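Side-chain contacts in acetylornithine aminotransferase (Aquifex aeolicus, PDB 2EH6), which transfers the amino group of N(2)-acetyl-L-ornithine to 2-oxoglutarate with the help of pyridoxal 5'-phosphate, a step of arginine biosynthesis: residues 21-24 and 28-31; 299-304 and 362-367; 99-104 and 260-265. All coordinates share one frame; numbering follows the deposited sequence.

Contact 1 of 3, residues 21-24 and 28-31; sequences YLYD and KEYL
D24 grips both the turn and the next strand, bonding K28 and Y30 with its two carboxylate oxygens. OD2 of D24 accepts a hydrogen bond of 2.6 Å from Y30 OH, and OD1 of D24 takes the backbone N-H of K28 at 3.0 Å; each donor stands 41° out of the carboxylate plane. With chi1 at 68°, CG of D24 sits between its own N and carbonyl carbon, which turns the carboxylate toward K28 and Y30. Putting an alanine here is likely to leave the Y30 hydroxyl and the K28 amide without their acceptor. Away from this end, E29 runs extended beside the Y23 ring, and its OE2 receives the Y23 OH at 2.7 Å on the anti lone pair, near the plane of the phenol. That oxygen also lies over one face of the Y21 ring, whose CE1 rests on L31 CD1 at 3.8 Å. Y21, Y23, E29 and L31 thus share one face of the sheet; L22 and Y30 occupy the other. Between the two faces, the backbones are joined: L22 N donates to Y30 O at 2.9 Å and Y30 N returns to L22 O at 2.8 Å, while D24 N meets K28 O at 3.2 Å. Further out, F14 meets the Y30 ring edge-to-face, L342 touches L22 and Y30, and K28 NZ is held by E338 O. L22 also packs on L60 of the second subunit. The whole is an antiparallel beta hairpin, with L22 and Y30 as its hydrogen-bonded pair, set between strands 12-18 and 341-346 in a mixed sheet.

Contact 2 of 3, residues 299-304 and 362-367; sequences GNYFKE and EHIDRA
The helical segments 299-304 and 362-367 run nearly parallel, their N-to-C directions 20° apart and their axes 10.1 Å from each other at closest approach. They pair two helices of the small, C-terminal domain of this fold-type I aminotransferase, beside the mixed sheet that includes strand 320-324, joining the long helix 275-308 to the C-terminal helix 361-374. I364 points at the other helix and fits between two aromatic side chains. Its CG2 touches F302 CD1 at 3.6 Å and Y301 CD2 at 3.8 Å, and its other branch carries CD1 over one face of the F302 ring, 4.2 Å from the centroid and 26° off the ring normal, a CH-pi contact. Both aromatic groups leave the helix in the same sense, CG anti to the backbone N, yet from successive positions they pass I364 differently: the F302 side chain stands roughly perpendicular to that of I364, whereas Y301 and I364 run past one another head to tail. The F302 ring is enclosed further by F33, F353 and L321, so the apolar side of the contact merges with packing on the sheet. Y301 carries the polar side, where its phenol reaches across to D365, the residue after I364. There the Y301 OH donates to D365 OD1 at 2.6 Å on its syn lone pair, with OD1 at the edge of the Y301 ring and in its plane.

Contact 3 of 3, residues 99-104 and 260-265; sequences VEAAIK and QSFTPG
A loop packs here against the helix whose first residues, G95 and T96, bind the cofactor, in the large domain of this fold-type I, PLP-dependent aminotransferase and at the subunit interface. F262, in the loop between helices 256-259 and 275-308, alone carries the loop's side of the contact, bringing the end of its ring up to A101 and K104, one helical turn apart on helix 95-112. The ring tip, CZ of F262, comes to 3.6 Å from A101 O, approaching it obliquely, and to 4.4 Å from A101 CB. CE1 of F262 lies 4.4 Å from K104 CB, so the phenyl nears the root of the lysine rather than its charged end. That end turns elsewhere: K104 NZ is hydrogen-bonded to H267 and to R130 O of the second subunit, and makes a cation-pi contact with F147 of that subunit. H267 also meets the F262 ring, with the two planes about 30° apart, and L105 of the same helix and M4 of the second subunit pack against the same phenylalanine. F262 is the centre of an inverse gamma turn, with a weak hydrogen bond of 2.9 Å from T263 N to S261 O. The ring is swung inward from that turn by an unusual chi1 of -108°, lying off the staggered positions, which directs CZ of F262 at the helix.

Overall arrangement
From the N terminus, contact 1 comes first and closes a three-residue turn, making a local hairpin out of neighbouring strands. Contact 3 opens next, at 99-104, and closes 156 residues later at 260-265, bringing the loop ahead of helix 275-308 back to helix 95-112. Contact 2 then joins that long helix to the C-terminal helix across 58 residues. The three follow in series, none nested or crossed. Contacts 1 and 2 touch: L31 CD2 packs on H363 O and R366 CB, so the hairpin leans on helix 361-374. Contact 3 lies on the other side of the chain's centre, about 41 Å from each of them between centres, nearer the cofactor.

Contact 1 of 3, residues 21-24 and 28-31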
loop_
_atom_site.group_PDB
_atom_site.type_symbol
_atom_site.label_atom_id
_atom_site.label_comp_id
_atom_site.label_asym_id
_atom_site.label_seq_id
_atom_site.Cartn_x
_atom_site.Cartn_y
_atom_site.Cartn_z
ATOM N N TYR A 21 -1.055 -25.902 6.241
ATOM C CA TYR A 21 -1.420 -25.892 7.657
ATOM C C TYR A 21 -0.864 -24.695 8.416
ATOM O O TYR A 21 0.212 -24.191 8.106
ATOM C CB TYR A 21 -0.920 -27.172 8.345
ATOM C CG TYR A 21 -1.598 -28.429 7.858
ATOM C CD1 TYR A 21 -2.828 -28.828 8.381
ATOM C CD2 TYR A 21 -1.038 -29.189 6.833
ATOM C CE1 TYR A 21 -3.488 -29.952 7.885
ATOM C CE2 TYR A 21 -1.687 -30.309 6.330
ATOM C CZ TYR A 21 -2.912 -30.683 6.858
ATOM O OH TYR A 21 -3.565 -31.776 6.336
ATOM N N LEU A 22 -1.615 -24.262 9.425
ATOM C CA LEU A 22 -1.210 -23.163 10.289
ATOM C C LEU A 22 -1.238 -23.680 11.730
ATOM O O LEU A 22 -2.029 -24.566 12.063
ATOM C CB LEU A 22 -2.164 -21.976 10.146
ATOM C CG LEU A 22 -1.899 -21.052 8.948
ATOM C CD1 LEU A 22 -3.039 -20.058 8.785
ATOM C CD2 LEU A 22 -0.584 -20.320 9.169
ATOM N N TYR A 23 -0.367 -23.134 12.570
ATOM C CA TYR A 23 -0.296 -23.534 13.975
ATOM C C TYR A 23 -0.406 -22.311 14.870
ATOM O O TYR A 23 0.290 -21.320 14.651
ATOM C CB TYR A 23 1.026 -24.258 14.243
ATOM C CG TYR A 23 1.233 -25.432 13.323
ATOM C CD1 TYR A 23 1.670 -25.242 12.009
ATOM C CD2 TYR A 23 0.901 -26.723 13.730
ATOM C CE1 TYR A 23 1.759 -26.306 11.120
ATOM C CE2 TYR A 23 0.986 -27.798 12.847
ATOM C CZ TYR A 23 1.412 -27.581 11.545
ATOM O OH TYR A 23 1.466 -28.631 10.659
ATOM N N ASP A 24 -1.285 -22.371 15.869
ATOM C CA ASP A 24 -1.450 -21.242 16.773
ATOM C C ASP A 24 -0.516 -21.328 17.981
ATOM O O ASP A 24 0.296 -22.246 18.078
ATOM C CB ASP A 24 -2.915 -21.109 17.224
ATOM C CG ASP A 24 -3.373 -22.244 18.131
ATOM O OD1 ASP A 24 -2.521 -23.017 18.623
ATOM O OD2 ASP A 24 -4.597 -22.348 18.364
ATOM N N LYS A 28 -1.890 -25.886 18.277
ATOM C CA LYS A 28 -2.936 -26.602 17.576
ATOM C C LYS A 28 -2.821 -26.365 16.078
ATOM O O LYS A 28 -2.402 -25.310 15.619
ATOM C CB LYS A 28 -4.287 -26.093 18.082
ATOM C CG LYS A 28 -5.453 -26.589 17.224
ATOM C CD LYS A 28 -6.806 -26.099 17.744
ATOM C CE LYS A 28 -7.923 -27.126 17.537
ATOM N NZ LYS A 28 -9.203 -26.554 17.952
ATOM N N GLU A 29 -3.136 -27.421 15.337
ATOM C CA GLU A 29 -2.984 -27.445 13.888
ATOM C C GLU A 29 -4.285 -27.139 13.160
ATOM O O GLU A 29 -5.341 -27.627 13.548
ATOM C CB GLU A 29 -2.469 -28.821 13.471
ATOM C CG GLU A 29 -2.130 -28.962 12.003
ATOM C CD GLU A 29 -1.602 -30.344 11.688
ATOM O OE1 GLU A 29 -2.395 -31.306 11.741
ATOM O OE2 GLU A 29 -0.395 -30.468 11.400
ATOM N N TYR A 30 -4.203 -26.331 12.103
ATOM C CA TYR A 30 -5.385 -25.971 11.322
ATOM C C TYR A 30 -5.161 -26.122 9.819
ATOM O O TYR A 30 -4.133 -25.691 9.294
ATOM C CB TYR A 30 -5.795 -24.516 11.584
ATOM C CG TYR A 30 -6.038 -24.164 13.028
ATOM C CD1 TYR A 30 -4.979 -23.848 13.877
ATOM C CD2 TYR A 30 -7.334 -24.112 13.541
ATOM C CE1 TYR A 30 -5.204 -23.483 15.196
ATOM C CE2 TYR A 30 -7.568 -23.751 14.856
ATOM C CZ TYR A 30 -6.501 -23.434 15.677
ATOM O OH TYR A 30 -6.738 -23.051 16.974
ATOM N N LEU A 31 -6.125 -26.738 9.136
ATOM C CA LEU A 31 -6.062 -26.897 7.683
ATOM C C LEU A 31 -6.546 -25.536 7.180
ATOM O O LEU A 31 -7.647 -25.093 7.514
ATOM C CB LEU A 31 -7.002 -28.023 7.230
ATOM C CG LEU A 31 -7.137 -28.380 5.743
ATOM C CD1 LEU A 31 -5.781 -28.630 5.113
ATOM C CD2 LEU A 31 -8.013 -29.623 5.616
#

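Contact 2 of 3, residues 299-304 and 362-367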
loop_
_atom_site.group_PDB
_atom_site.type_symbol
_atom_site.label_atom_id
_atom_site.label_comp_id
_atom_site.label_asym_id
_atom_site.label_seq_id
_atom_site.Cartn_x
_atom_site.Cartn_y
_atom_site.Cartn_z
ATOM N N GLY A 299 -10.020 -28.138 -8.008
ATOM C CA GLY A 299 -11.101 -27.181 -7.850
ATOM C C GLY A 299 -12.453 -27.766 -8.210
ATOM O O GLY A 299 -13.432 -27.570 -7.486
ATOM N N ASN A 300 -12.519 -28.480 -9.331
ATOM C CA ASN A 300 -13.774 -29.092 -9.760
ATOM C C ASN A 300 -14.173 -30.184 -8.776
ATOM O O ASN A 300 -15.349 -30.353 -8.463
ATOM C CB ASN A 300 -13.636 -29.681 -11.166
ATOM C CG ASN A 300 -13.334 -28.625 -12.206
ATOM O OD1 ASN A 300 -13.906 -27.534 -12.179
ATOM N ND2 ASN A 300 -12.439 -28.943 -13.135
ATOM N N TYR A 301 -13.177 -30.919 -8.293
ATOM C CA TYR A 301 -13.397 -31.986 -7.323
ATOM C C TYR A 301 -14.073 -31.388 -6.090
ATOM O O TYR A 301 -15.118 -31.860 -5.641
ATOM C CB TYR A 301 -12.053 -32.596 -6.919
ATOM C CG TYR A 301 -12.143 -33.722 -5.913
ATOM C CD1 TYR A 301 -12.583 -34.991 -6.294
ATOM C CD2 TYR A 301 -11.770 -33.526 -4.584
ATOM C CE1 TYR A 301 -12.645 -36.038 -5.377
ATOM C CE2 TYR A 301 -11.829 -34.566 -3.658
ATOM C CZ TYR A 301 -12.268 -35.818 -4.063
ATOM O OH TYR A 301 -12.329 -36.852 -3.157
ATOM N N PHE A 302 -13.460 -30.338 -5.555
ATOM C CA PHE A 302 -13.962 -29.649 -4.371
ATOM C C PHE A 302 -15.384 -29.126 -4.584
ATOM O O PHE A 302 -16.259 -29.329 -3.742
ATOM C CB PHE A 302 -12.998 -28.502 -4.018
ATOM C CG PHE A 302 -13.329 -27.772 -2.736
ATOM C CD1 PHE A 302 -14.121 -28.356 -1.752
ATOM C CD2 PHE A 302 -12.794 -26.512 -2.496
ATOM C CE1 PHE A 302 -14.372 -27.688 -0.547
ATOM C CE2 PHE A 302 -13.040 -25.843 -1.295
ATOM C CZ PHE A 302 -13.828 -26.431 -0.323
ATOM N N LYS A 303 -15.622 -28.464 -5.711
ATOM C CA LYS A 303 -16.948 -27.928 -5.992
ATOM C C LYS A 303 -18.000 -29.038 -5.977
ATOM O O LYS A 303 -19.075 -28.880 -5.393
ATOM C CB LYS A 303 -16.957 -27.206 -7.345
ATOM C CG LYS A 303 -18.214 -26.384 -7.602
ATOM C CD LYS A 303 -18.084 -25.538 -8.865
ATOM C CE LYS A 303 -19.302 -24.646 -9.063
ATOM N NZ LYS A 303 -19.188 -23.798 -10.287
ATOM N N GLU A 304 -17.687 -30.166 -6.603
ATOM C CA GLU A 304 -18.628 -31.278 -6.637
ATOM C C GLU A 304 -18.933 -31.829 -5.247
ATOM O O GLU A 304 -20.084 -32.145 -4.940
ATOM C CB GLU A 304 -18.103 -32.398 -7.538
ATOM C CG GLU A 304 -18.122 -32.035 -9.014
ATOM C CD GLU A 304 -19.479 -31.504 -9.462
ATOM O OE1 GLU A 304 -20.489 -32.232 -9.318
ATOM O OE2 GLU A 304 -19.534 -30.355 -9.955
ATOM N N GLU A 362 -6.740 -35.061 -1.174
ATOM C CA GLU A 362 -6.745 -35.631 0.169
ATOM C C GLU A 362 -7.106 -34.549 1.184
ATOM O O GLU A 362 -7.830 -34.805 2.143
ATOM C CB GLU A 362 -5.368 -36.208 0.502
ATOM C CG GLU A 362 -5.264 -36.803 1.895
ATOM C CD GLU A 362 -3.832 -37.127 2.278
ATOM O OE1 GLU A 362 -3.031 -36.181 2.447
ATOM O OE2 GLU A 362 -3.506 -38.328 2.406
ATOM N N HIS A 363 -6.587 -33.344 0.965
ATOM C CA HIS A 363 -6.850 -32.205 1.846
ATOM C C HIS A 363 -8.300 -31.757 1.705
ATOM O O HIS A 363 -8.962 -31.423 2.690
ATOM C CB HIS A 363 -5.920 -31.047 1.490
ATOM C CG HIS A 363 -4.471 -31.347 1.707
ATOM N ND1 HIS A 363 -3.466 -30.729 0.989
ATOM C CD2 HIS A 363 -3.854 -32.171 2.586
ATOM C CE1 HIS A 363 -2.294 -31.160 1.417
ATOM N NE2 HIS A 363 -2.501 -32.035 2.387
ATOM N N ILE A 364 -8.789 -31.748 0.469
ATOM C CA ILE A 364 -10.166 -31.362 0.199
ATOM C C ILE A 364 -11.105 -32.281 0.982
ATOM O O ILE A 364 -12.057 -31.819 1.608
ATOM C CB ILE A 364 -10.495 -31.469 -1.312
ATOM C CG1 ILE A 364 -9.640 -30.480 -2.111
ATOM C CG2 ILE A 364 -11.976 -31.209 -1.547
ATOM C CD1 ILE A 364 -9.830 -29.017 -1.726
ATOM N N ASP A 365 -10.826 -33.580 0.951
ATOM C CA ASP A 365 -11.658 -34.545 1.665
ATOM C C ASP A 365 -11.716 -34.230 3.151
ATOM O O ASP A 365 -12.775 -34.315 3.775
ATOM C CB ASP A 365 -11.131 -35.970 1.464
ATOM C CG ASP A 365 -11.252 -36.436 0.029
ATOM O OD1 ASP A 365 -12.183 -35.971 -0.664
ATOM O OD2 ASP A 365 -10.428 -37.273 -0.402
ATOM N N ARG A 366 -10.569 -33.864 3.708
ATOM C CA ARG A 366 -10.464 -33.519 5.119
ATOM C C ARG A 366 -11.419 -32.378 5.442
ATOM O O ARG A 366 -12.187 -32.447 6.404
ATOM C CB ARG A 366 -9.030 -33.094 5.439
ATOM C CG ARG A 366 -7.984 -34.157 5.150
ATOM C CD ARG A 366 -7.851 -35.120 6.311
ATOM N NE ARG A 366 -7.381 -34.432 7.512
ATOM C CZ ARG A 366 -7.222 -35.011 8.698
ATOM N NH1 ARG A 366 -7.495 -36.302 8.855
ATOM N NH2 ARG A 366 -6.789 -34.299 9.730
ATOM N N ALA A 367 -11.367 -31.324 4.631
ATOM C CA ALA A 367 -12.225 -30.161 4.834
ATOM C C ALA A 367 -13.699 -30.524 4.663
ATOM O O ALA A 367 -14.549 -30.082 5.437
ATOM C CB ALA A 367 -11.844 -29.054 3.858
#

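Contact 3 of 3, residues 99-104 and 260-265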
loop_
_atom_site.group_PDB
_atom_site.type_symbol
_atom_site.label_atom_id
_atom_site.label_comp_id
_atom_site.label_asym_id
_atom_site.label_seq_id
_atom_site.Cartn_x
_atom_site.Cartn_y
_atom_site.Cartn_z
ATOM N N VAL A 99 -6.089 -0.530 -7.648
ATOM C CA VAL A 99 -7.324 -0.007 -8.213
ATOM C C VAL A 99 -7.207 1.512 -8.340
ATOM O O VAL A 99 -7.664 2.099 -9.322
ATOM C CB VAL A 99 -8.535 -0.394 -7.339
ATOM C CG1 VAL A 99 -9.763 0.414 -7.740
ATOM C CG2 VAL A 99 -8.819 -1.886 -7.504
ATOM N N GLU A 100 -6.574 2.147 -7.357
ATOM C CA GLU A 100 -6.390 3.594 -7.390
ATOM C C GLU A 100 -5.594 3.992 -8.639
ATOM O O GLU A 100 -5.932 4.969 -9.318
ATOM C CB GLU A 100 -5.643 4.070 -6.139
ATOM C CG GLU A 100 -6.408 3.930 -4.824
ATOM C CD GLU A 100 -7.237 5.160 -4.476
ATOM O OE1 GLU A 100 -7.152 6.177 -5.197
ATOM O OE2 GLU A 100 -7.968 5.118 -3.465
ATOM N N ALA A 101 -4.532 3.242 -8.931
ATOM C CA ALA A 101 -3.693 3.521 -10.099
ATOM C C ALA A 101 -4.500 3.366 -11.385
ATOM O O ALA A 101 -4.312 4.125 -12.334
ATOM C CB ALA A 101 -2.486 2.583 -10.127
ATOM N N ALA A 102 -5.392 2.377 -11.411
ATOM C CA ALA A 102 -6.224 2.128 -12.585
ATOM C C ALA A 102 -7.191 3.283 -12.843
ATOM O O ALA A 102 -7.341 3.729 -13.983
ATOM C CB ALA A 102 -7.006 0.829 -12.415
ATOM N N ILE A 103 -7.848 3.751 -11.785
ATOM C CA ILE A 103 -8.796 4.861 -11.877
ATOM C C ILE A 103 -8.088 6.113 -12.381
ATOM O O ILE A 103 -8.606 6.839 -13.233
ATOM C CB ILE A 103 -9.429 5.160 -10.498
ATOM C CG1 ILE A 103 -10.337 3.996 -10.092
ATOM C CG2 ILE A 103 -10.207 6.481 -10.538
ATOM C CD1 ILE A 103 -10.842 4.086 -8.668
ATOM N N LYS A 104 -6.896 6.363 -11.856
ATOM C CA LYS A 104 -6.120 7.524 -12.266
ATOM C C LYS A 104 -5.703 7.421 -13.730
ATOM O O LYS A 104 -5.838 8.387 -14.490
ATOM C CB LYS A 104 -4.879 7.678 -11.383
ATOM C CG LYS A 104 -5.205 7.989 -9.933
ATOM C CD LYS A 104 -3.952 8.230 -9.093
ATOM C CE LYS A 104 -3.217 9.490 -9.515
ATOM N NZ LYS A 104 -2.001 9.739 -8.685
ATOM N N GLN A 260 0.315 4.444 -22.045
ATOM C CA GLN A 260 1.043 5.628 -22.482
ATOM C C GLN A 260 0.780 6.837 -21.601
ATOM O O GLN A 260 1.677 7.642 -21.370
ATOM C CB GLN A 260 0.672 5.980 -23.932
ATOM C CG GLN A 260 1.002 4.907 -24.962
ATOM C CD GLN A 260 2.481 4.570 -25.008
ATOM O OE1 GLN A 260 3.320 5.437 -25.262
ATOM N NE2 GLN A 260 2.810 3.301 -24.761
ATOM N N SER A 261 -0.449 6.961 -21.111
ATOM C CA SER A 261 -0.841 8.095 -20.281
ATOM C C SER A 261 -0.120 8.244 -18.948
ATOM O O SER A 261 -0.149 9.315 -18.348
ATOM C CB SER A 261 -2.349 8.074 -20.044
ATOM O OG SER A 261 -3.043 8.370 -21.244
ATOM N N PHE A 262 0.504 7.181 -18.460
ATOM C CA PHE A 262 1.239 7.309 -17.212
ATOM C C PHE A 262 2.614 7.831 -17.597
ATOM O O PHE A 262 3.562 7.073 -17.788
ATOM C CB PHE A 262 1.330 5.965 -16.487
ATOM C CG PHE A 262 0.472 5.885 -15.245
ATOM C CD1 PHE A 262 -0.555 6.800 -15.025
ATOM C CD2 PHE A 262 0.675 4.871 -14.309
ATOM C CE1 PHE A 262 -1.370 6.710 -13.895
ATOM C CE2 PHE A 262 -0.134 4.770 -13.176
ATOM C CZ PHE A 262 -1.158 5.688 -12.966
ATOM N N THR A 263 2.691 9.151 -17.728
ATOM C CA THR A 263 3.910 9.844 -18.106
ATOM C C THR A 263 4.754 10.175 -16.880
ATOM O O THR A 263 4.278 10.091 -15.747
ATOM C CB THR A 263 3.569 11.145 -18.863
ATOM O OG1 THR A 263 2.679 11.942 -18.070
ATOM C CG2 THR A 263 2.905 10.824 -20.195
ATOM N N PRO A 264 6.022 10.560 -17.093
ATOM C CA PRO A 264 6.934 10.901 -15.998
ATOM C C PRO A 264 6.372 11.883 -14.977
ATOM O O PRO A 264 5.963 12.994 -15.324
ATOM C CB PRO A 264 8.153 11.450 -16.731
ATOM C CG PRO A 264 8.183 10.608 -17.969
ATOM C CD PRO A 264 6.725 10.608 -18.390
ATOM N N GLY A 265 6.349 11.457 -13.715
ATOM C CA GLY A 265 5.854 12.303 -12.645
ATOM C C GLY A 265 4.359 12.242 -12.397
ATOM O O GLY A 265 3.870 12.787 -11.407
#